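Local coordinates for protein triggering receptor expressed on myeloid cells 1 (Mus musculus, PDB 1U9K) that amplifies inflammatory responses as a cell-surface receptor of innate and adaptive immunity that multimerizes on ligand activation and signals through the adapter TYROBP/DAP12, at residues 29-34 against 93-98; 48-53 against 65-70. All coordinates share one frame; numbering follows the deposited sequence.

In the fold
Both interactions lie in the extracellular V-type immunoglobulin domain, with centres about 10 Å apart. Interaction 1 (29-34 with 93-98) joins two adjacent antiparallel strands, 32-37 and 89-96, within one sheet. Interaction 2 (48-53 with 65-70) packs the end of strand 45-49 and the residues after it against strand 65-70 of the other sheet. In chain order the segments run 29-34, 48-53, 65-70, 93-98, so interaction 2 falls wholly between the two halves of interaction 1. Strands 32-37 and 45-49 are neighbours, and K33 and T50 are hydrogen-bonded through their backbones. Interaction 1 thus joins two strands within a sheet, and interaction 2 packs that sheet on the other.

Interaction 1 of 2, residues 29-34 against 93-98; sequences ANSQKA and CVIYHP. With ZN (zinc ion), chain D.
A34 and V94 form an antiparallel, hydrogen-bonded pair where strand 32-37 meets strand 89-96, neighbouring strands of one sheet of the V-type immunoglobulin domain. V94 N donates to A34 O at 2.8 Å, and A34 N returns a bond to V94 O. K33 and I95 make the next pair, a non-hydrogen-bonded one, with K33 CG beside I95 CD1 at 3.7 Å. The lysine chain bends at chi2 (102°), and its end leads away from I95. K33 NZ donates to S31 O at 2.8 Å and to the carbonyl of Y28, and makes a cation-pi contact with F23. Replacing K33 by an alanine would probably cost the carbonyls of S31 and Y28 this donor, F23 its cation-pi partner and I95 CD1 part of its packing. On the other face of the sheet, Q32 OE1 lies in the plane of the Y96 ring, at its edge, 3.3 Å from CD2. The amide is turned 64° from the ring, and its NE2 donates to T50 O. P98 CD sits over the centre of the Y96 ring, 3.6 Å above the plane. A water joins Q32 N to Y96 O. Next along the chain, H97 ND1 binds a zinc ion at 2.3 Å. Strand 45-49 flanks strand 32-37 and touches A34 and Y96. Beyond strand 89-96 lies strand 103-113, while the C93–C21 disulfide ties this sheet to strand 17-22 of the other.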
loop_
_atom_site.group_PDB
_atom_site.type_symbol
_atom_site.label_atom_id
_atom_site.label_comp_id
_atom_site.label_asym_id
_atom_site.label_seq_id
_atom_site.Cartn_x
_atom_site.Cartn_y
_atom_site.Cartn_z
ATOM N N ALA A 29 5.738 -13.897 -5.503
ATOM C CA ALA A 29 7.114 -13.675 -5.018
ATOM C C ALA A 29 7.865 -12.707 -5.965
ATOM O O ALA A 29 8.469 -11.736 -5.502
ATOM C CB ALA A 29 7.882 -14.943 -4.877
ATOM N N ASN A 30 7.733 -12.949 -7.262
ATOM C CA ASN A 30 8.450 -12.183 -8.282
ATOM C C ASN A 30 7.532 -11.146 -8.979
ATOM O O ASN A 30 7.611 -10.912 -10.201
ATOM C CB ASN A 30 9.103 -13.137 -9.289
ATOM C CG ASN A 30 10.237 -12.466 -10.079
ATOM O OD1 ASN A 30 10.688 -11.393 -9.680
ATOM N ND2 ASN A 30 10.672 -13.066 -11.198
ATOM N N SER A 31 6.616 -10.587 -8.232
ATOM C CA SER A 31 5.749 -9.546 -8.745
ATOM C C SER A 31 6.042 -8.255 -8.008
ATOM O O SER A 31 6.422 -8.236 -6.812
ATOM C CB SER A 31 4.251 -9.906 -8.568
ATOM O OG SER A 31 3.926 -11.072 -9.272
ATOM N N GLN A 32 5.821 -7.167 -8.718
ATOM C CA GLN A 32 5.823 -5.860 -8.124
ATOM C C GLN A 32 4.559 -5.648 -7.244
ATOM O O GLN A 32 3.446 -6.163 -7.536
ATOM C CB GLN A 32 5.891 -4.801 -9.239
ATOM C CG GLN A 32 6.270 -3.445 -8.760
ATOM C CD GLN A 32 6.637 -2.518 -9.920
ATOM O OE1 GLN A 32 6.046 -2.610 -10.991
ATOM N NE2 GLN A 32 7.613 -1.647 -9.709
ATOM N N LYS A 33 4.748 -4.865 -6.194
ATOM C CA LYS A 33 3.665 -4.456 -5.315
ATOM C C LYS A 33 3.596 -2.952 -5.214
ATOM O O LYS A 33 4.559 -2.242 -5.472
ATOM C CB LYS A 33 3.765 -5.098 -3.935
ATOM C CG LYS A 33 3.703 -6.641 -3.986
ATOM C CD LYS A 33 5.044 -7.251 -3.831
ATOM C CE LYS A 33 5.020 -8.786 -3.923
ATOM N NZ LYS A 33 6.336 -9.297 -4.206
ATOM N N ALA A 34 2.410 -2.458 -4.865
ATOM C CA ALA A 34 2.182 -1.047 -4.825
ATOM C C ALA A 34 1.149 -0.681 -3.785
ATOM O O ALA A 34 0.260 -1.470 -3.423
ATOM C CB ALA A 34 1.763 -0.539 -6.137
ATOM N N CYS A 93 -3.364 -1.820 -0.995
ATOM C CA CYS A 93 -2.145 -2.495 -1.457
ATOM C C CYS A 93 -2.528 -3.457 -2.586
ATOM O O CYS A 93 -3.567 -4.142 -2.517
ATOM C CB CYS A 93 -1.575 -3.442 -0.388
ATOM S SG CYS A 93 -1.093 -2.750 1.178
ATOM N N VAL A 94 -1.676 -3.529 -3.602
ATOM C CA VAL A 94 -1.936 -4.352 -4.755
ATOM C C VAL A 94 -0.693 -5.028 -5.283
ATOM O O VAL A 94 0.454 -4.583 -5.058
ATOM C CB VAL A 94 -2.509 -3.546 -5.898
ATOM C CG1 VAL A 94 -3.842 -2.895 -5.515
ATOM C CG2 VAL A 94 -1.460 -2.532 -6.448
ATOM N N ILE A 95 -0.928 -6.139 -5.963
ATOM C CA ILE A 95 0.037 -6.633 -6.964
ATOM C C ILE A 95 -0.126 -5.712 -8.169
ATOM O O ILE A 95 -1.230 -5.579 -8.716
ATOM C CB ILE A 95 -0.201 -8.066 -7.341
ATOM C CG1 ILE A 95 -0.232 -8.983 -6.110
ATOM C CG2 ILE A 95 0.878 -8.532 -8.410
ATOM C CD1 ILE A 95 1.030 -8.933 -5.253
ATOM N N TYR A 96 0.989 -5.108 -8.567
ATOM C CA TYR A 96 1.093 -4.133 -9.605
ATOM C C TYR A 96 1.770 -4.680 -10.854
ATOM O O TYR A 96 2.956 -5.074 -10.844
ATOM C CB TYR A 96 1.836 -2.947 -9.070
ATOM C CG TYR A 96 1.827 -1.704 -9.948
ATOM C CD1 TYR A 96 0.689 -0.916 -10.090
ATOM C CD2 TYR A 96 3.000 -1.298 -10.580
ATOM C CE1 TYR A 96 0.700 0.223 -10.885
ATOM C CE2 TYR A 96 3.032 -0.165 -11.381
ATOM C CZ TYR A 96 1.884 0.603 -11.507
ATOM O OH TYR A 96 1.935 1.705 -12.300
ATOM N N HIS A 97 0.991 -4.743 -11.925
ATOM C CA HIS A 97 1.445 -5.321 -13.193
ATOM C C HIS A 97 0.697 -4.725 -14.379
ATOM O O HIS A 97 -0.001 -5.436 -15.091
ATOM C CB HIS A 97 1.285 -6.842 -13.175
ATOM C CG HIS A 97 -0.106 -7.318 -12.688
ATOM N ND1 HIS A 97 -0.385 -8.639 -12.409
ATOM C CD2 HIS A 97 -1.247 -6.632 -12.449
ATOM C CE1 HIS A 97 -1.642 -8.745 -12.017
ATOM N NE2 HIS A 97 -2.186 -7.543 -12.032
ATOM N N PRO A 98 0.857 -3.430 -14.626
ATOM C CA PRO A 98 0.120 -2.801 -15.717
ATOM C C PRO A 98 0.649 -3.296 -17.084
ATOM O O PRO A 98 1.830 -3.636 -17.181
ATOM C CB PRO A 98 0.371 -1.301 -15.525
ATOM C CG PRO A 98 1.642 -1.215 -14.791
ATOM C CD PRO A 98 1.750 -2.492 -13.929
HETATM ZN ZN ZN D . 1.213 -10.259 -12.230
HETATM O O HOH W 1 4.385 -7.460 -11.167
#

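Interaction 2 of 2, residues 48-53 against 65-70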
loop_
_atom_site.group_PDB
_atom_site.type_symbol
_atom_site.label_atom_id
_atom_site.label_comp_id
_atom_site.label_asym_id
_atom_site.label_seq_id
_atom_site.Cartn_x
_atom_site.Cartn_y
_atom_site.Cartn_z
ATOM N N VAL A 48 3.516 4.489 -4.435
ATOM C CA VAL A 48 4.841 3.948 -4.162
ATOM C C VAL A 48 4.809 2.504 -4.611
ATOM O O VAL A 48 3.808 1.850 -4.460
ATOM C CB VAL A 48 5.242 4.139 -2.667
ATOM C CG1 VAL A 48 4.254 3.492 -1.713
ATOM C CG2 VAL A 48 6.705 3.647 -2.413
ATOM N N VAL A 49 5.901 2.069 -5.196
ATOM C CA VAL A 49 6.036 0.716 -5.719
ATOM C C VAL A 49 7.312 0.068 -5.252
ATOM O O VAL A 49 8.253 0.767 -4.928
ATOM C CB VAL A 49 6.027 0.702 -7.258
ATOM C CG1 VAL A 49 4.695 1.212 -7.787
ATOM C CG2 VAL A 49 7.179 1.531 -7.805
ATOM N N THR A 50 7.336 -1.263 -5.178
ATOM C CA THR A 50 8.581 -1.953 -4.928
ATOM C C THR A 50 9.448 -1.946 -6.153
ATOM O O THR A 50 9.002 -1.616 -7.263
ATOM C CB THR A 50 8.369 -3.394 -4.446
ATOM O OG1 THR A 50 7.634 -4.146 -5.422
ATOM C CG2 THR A 50 7.527 -3.453 -3.212
ATOM N N GLN A 51 10.733 -2.244 -5.952
ATOM C CA GLN A 51 11.684 -2.238 -7.075
ATOM C C GLN A 51 12.326 -3.598 -7.279
ATOM O O GLN A 51 12.294 -4.462 -6.395
ATOM C CB GLN A 51 12.745 -1.158 -6.906
ATOM C CG GLN A 51 12.240 0.298 -7.192
ATOM C CD GLN A 51 11.675 0.542 -8.625
ATOM O OE1 GLN A 51 12.173 0.002 -9.626
ATOM N NE2 GLN A 51 10.672 1.394 -8.706
ATOM N N ARG A 52 12.888 -3.774 -8.476
ATOM C CA ARG A 52 13.552 -4.994 -8.867
ATOM C C ARG A 52 14.843 -5.156 -8.063
ATOM O O ARG A 52 15.470 -4.148 -7.735
ATOM C CB ARG A 52 13.874 -4.993 -10.382
ATOM C CG ARG A 52 12.792 -5.741 -11.211
ATOM C CD ARG A 52 12.972 -5.712 -12.741
ATOM N NE ARG A 52 11.714 -6.061 -13.424
ATOM C CZ ARG A 52 10.743 -5.191 -13.783
ATOM N NH1 ARG A 52 10.843 -3.873 -13.537
ATOM N NH2 ARG A 52 9.637 -5.637 -14.381
ATOM N N PRO A 53 15.273 -6.398 -7.761
ATOM C CA PRO A 53 14.567 -7.655 -8.077
ATOM C C PRO A 53 13.412 -7.854 -7.126
ATOM O O PRO A 53 13.555 -7.625 -5.908
ATOM C CB PRO A 53 15.616 -8.740 -7.810
ATOM C CG PRO A 53 16.850 -8.049 -7.593
ATOM C CD PRO A 53 16.564 -6.655 -7.102
ATOM N N PHE A 65 5.630 8.212 2.217
ATOM C CA PHE A 65 5.273 6.800 2.086
ATOM C C PHE A 65 6.539 5.937 2.259
ATOM O O PHE A 65 7.610 6.298 1.778
ATOM C CB PHE A 65 4.650 6.516 0.723
ATOM C CG PHE A 65 3.459 7.345 0.433
ATOM C CD1 PHE A 65 3.579 8.547 -0.188
ATOM C CD2 PHE A 65 2.203 6.903 0.780
ATOM C CE1 PHE A 65 2.487 9.331 -0.433
ATOM C CE2 PHE A 65 1.112 7.686 0.525
ATOM C CZ PHE A 65 1.267 8.916 -0.061
ATOM N N THR A 66 6.377 4.824 2.963
ATOM C CA THR A 66 7.391 3.811 3.052
ATOM C C THR A 66 6.709 2.480 2.785
ATOM O O THR A 66 5.660 2.183 3.322
ATOM C CB THR A 66 8.026 3.816 4.460
ATOM O OG1 THR A 66 8.749 5.033 4.628
ATOM C CG2 THR A 66 9.087 2.714 4.594
ATOM N N LEU A 67 7.297 1.674 1.904
ATOM C CA LEU A 67 6.839 0.331 1.656
ATOM C C LEU A 67 7.901 -0.607 2.059
ATOM O O LEU A 67 9.050 -0.526 1.573
ATOM C CB LEU A 67 6.620 0.205 0.180
ATOM C CG LEU A 67 5.656 -0.721 -0.460
ATOM C CD1 LEU A 67 4.309 -0.575 0.179
ATOM C CD2 LEU A 67 5.624 -0.322 -1.975
ATOM N N LYS A 68 7.580 -1.524 2.942
ATOM C CA LYS A 68 8.546 -2.539 3.318
ATOM C C LYS A 68 8.068 -3.799 2.664
ATOM O O LYS A 68 6.918 -4.199 2.842
ATOM C CB LYS A 68 8.616 -2.681 4.810
ATOM C CG LYS A 68 9.407 -1.645 5.555
ATOM C CD LYS A 68 9.278 -1.979 7.061
ATOM C CE LYS A 68 10.362 -1.294 7.948
ATOM N NZ LYS A 68 9.830 0.090 8.143
ATOM N N HIS A 69 8.910 -4.375 1.844
ATOM C CA HIS A 69 8.677 -5.670 1.227
ATOM C C HIS A 69 9.384 -6.733 2.035
ATOM O O HIS A 69 10.613 -6.860 1.983
ATOM C CB HIS A 69 9.124 -5.655 -0.235
ATOM C CG HIS A 69 9.035 -7.036 -0.931
ATOM N ND1 HIS A 69 7.834 -7.642 -1.232
ATOM C CD2 HIS A 69 10.001 -7.880 -1.359
ATOM C CE1 HIS A 69 8.065 -8.802 -1.817
ATOM N NE2 HIS A 69 9.371 -8.970 -1.906
ATOM N N ASP A 70 8.601 -7.557 2.738
ATOM C CA ASP A 70 9.118 -8.530 3.650
ATOM C C ASP A 70 8.685 -9.929 3.259
ATOM O O ASP A 70 7.886 -10.539 3.934
ATOM C CB ASP A 70 8.635 -8.156 5.050
ATOM C CG ASP A 70 9.385 -8.833 6.161
ATOM O OD1 ASP A 70 10.072 -9.891 5.995
ATOM O OD2 ASP A 70 9.267 -8.372 7.301
#
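L67 reaches from strand 65-70 to the end of strand 45-49, a contact between the two sheets of the immunoglobulin sandwich. No hydrogen bond crosses it; the fit is apolar. The CB of L67 points toward the other segment but stays 4.3 Å from V48 CG2. CG lies anti to the L67 backbone N (chi1 -153°), and here the chain branches. L67 CD1 stays 4.5 Å from V48 CG1, too far for close packing. CD2 does most of the touching. L67 CD2 lies 3.7 Å from V49 C and close to T50 N, so this methyl rests on the peptide link between the two residues. It also meets T50 CG2 at 3.9 Å, and the methyls of V48 lie slightly farther off.

The neighbours of L67 extend the contact at both ends. V48 CG1 packs on F65 CB at 3.9 Å, while the phenyl ring leads away. At the other end T50 CG2 meets H69 CB at 4.0 Å, the two side chains crossing at about a right angle. The threonine works in two directions. With chi1 at 59°, CG2 faces L67 and H69, while OG1 accepts a hydrogen bond from K33 N of strand 32-37.

The touching parts run nearly the same way, 17° apart. L67 also packs on L76 and V78 of strand 75-80 and on V60 of strand 58-62, the neighbours of its own strand. V48 reaches V60 and M62 there and W35 in its own sheet, and the H69 ring meets that of F23.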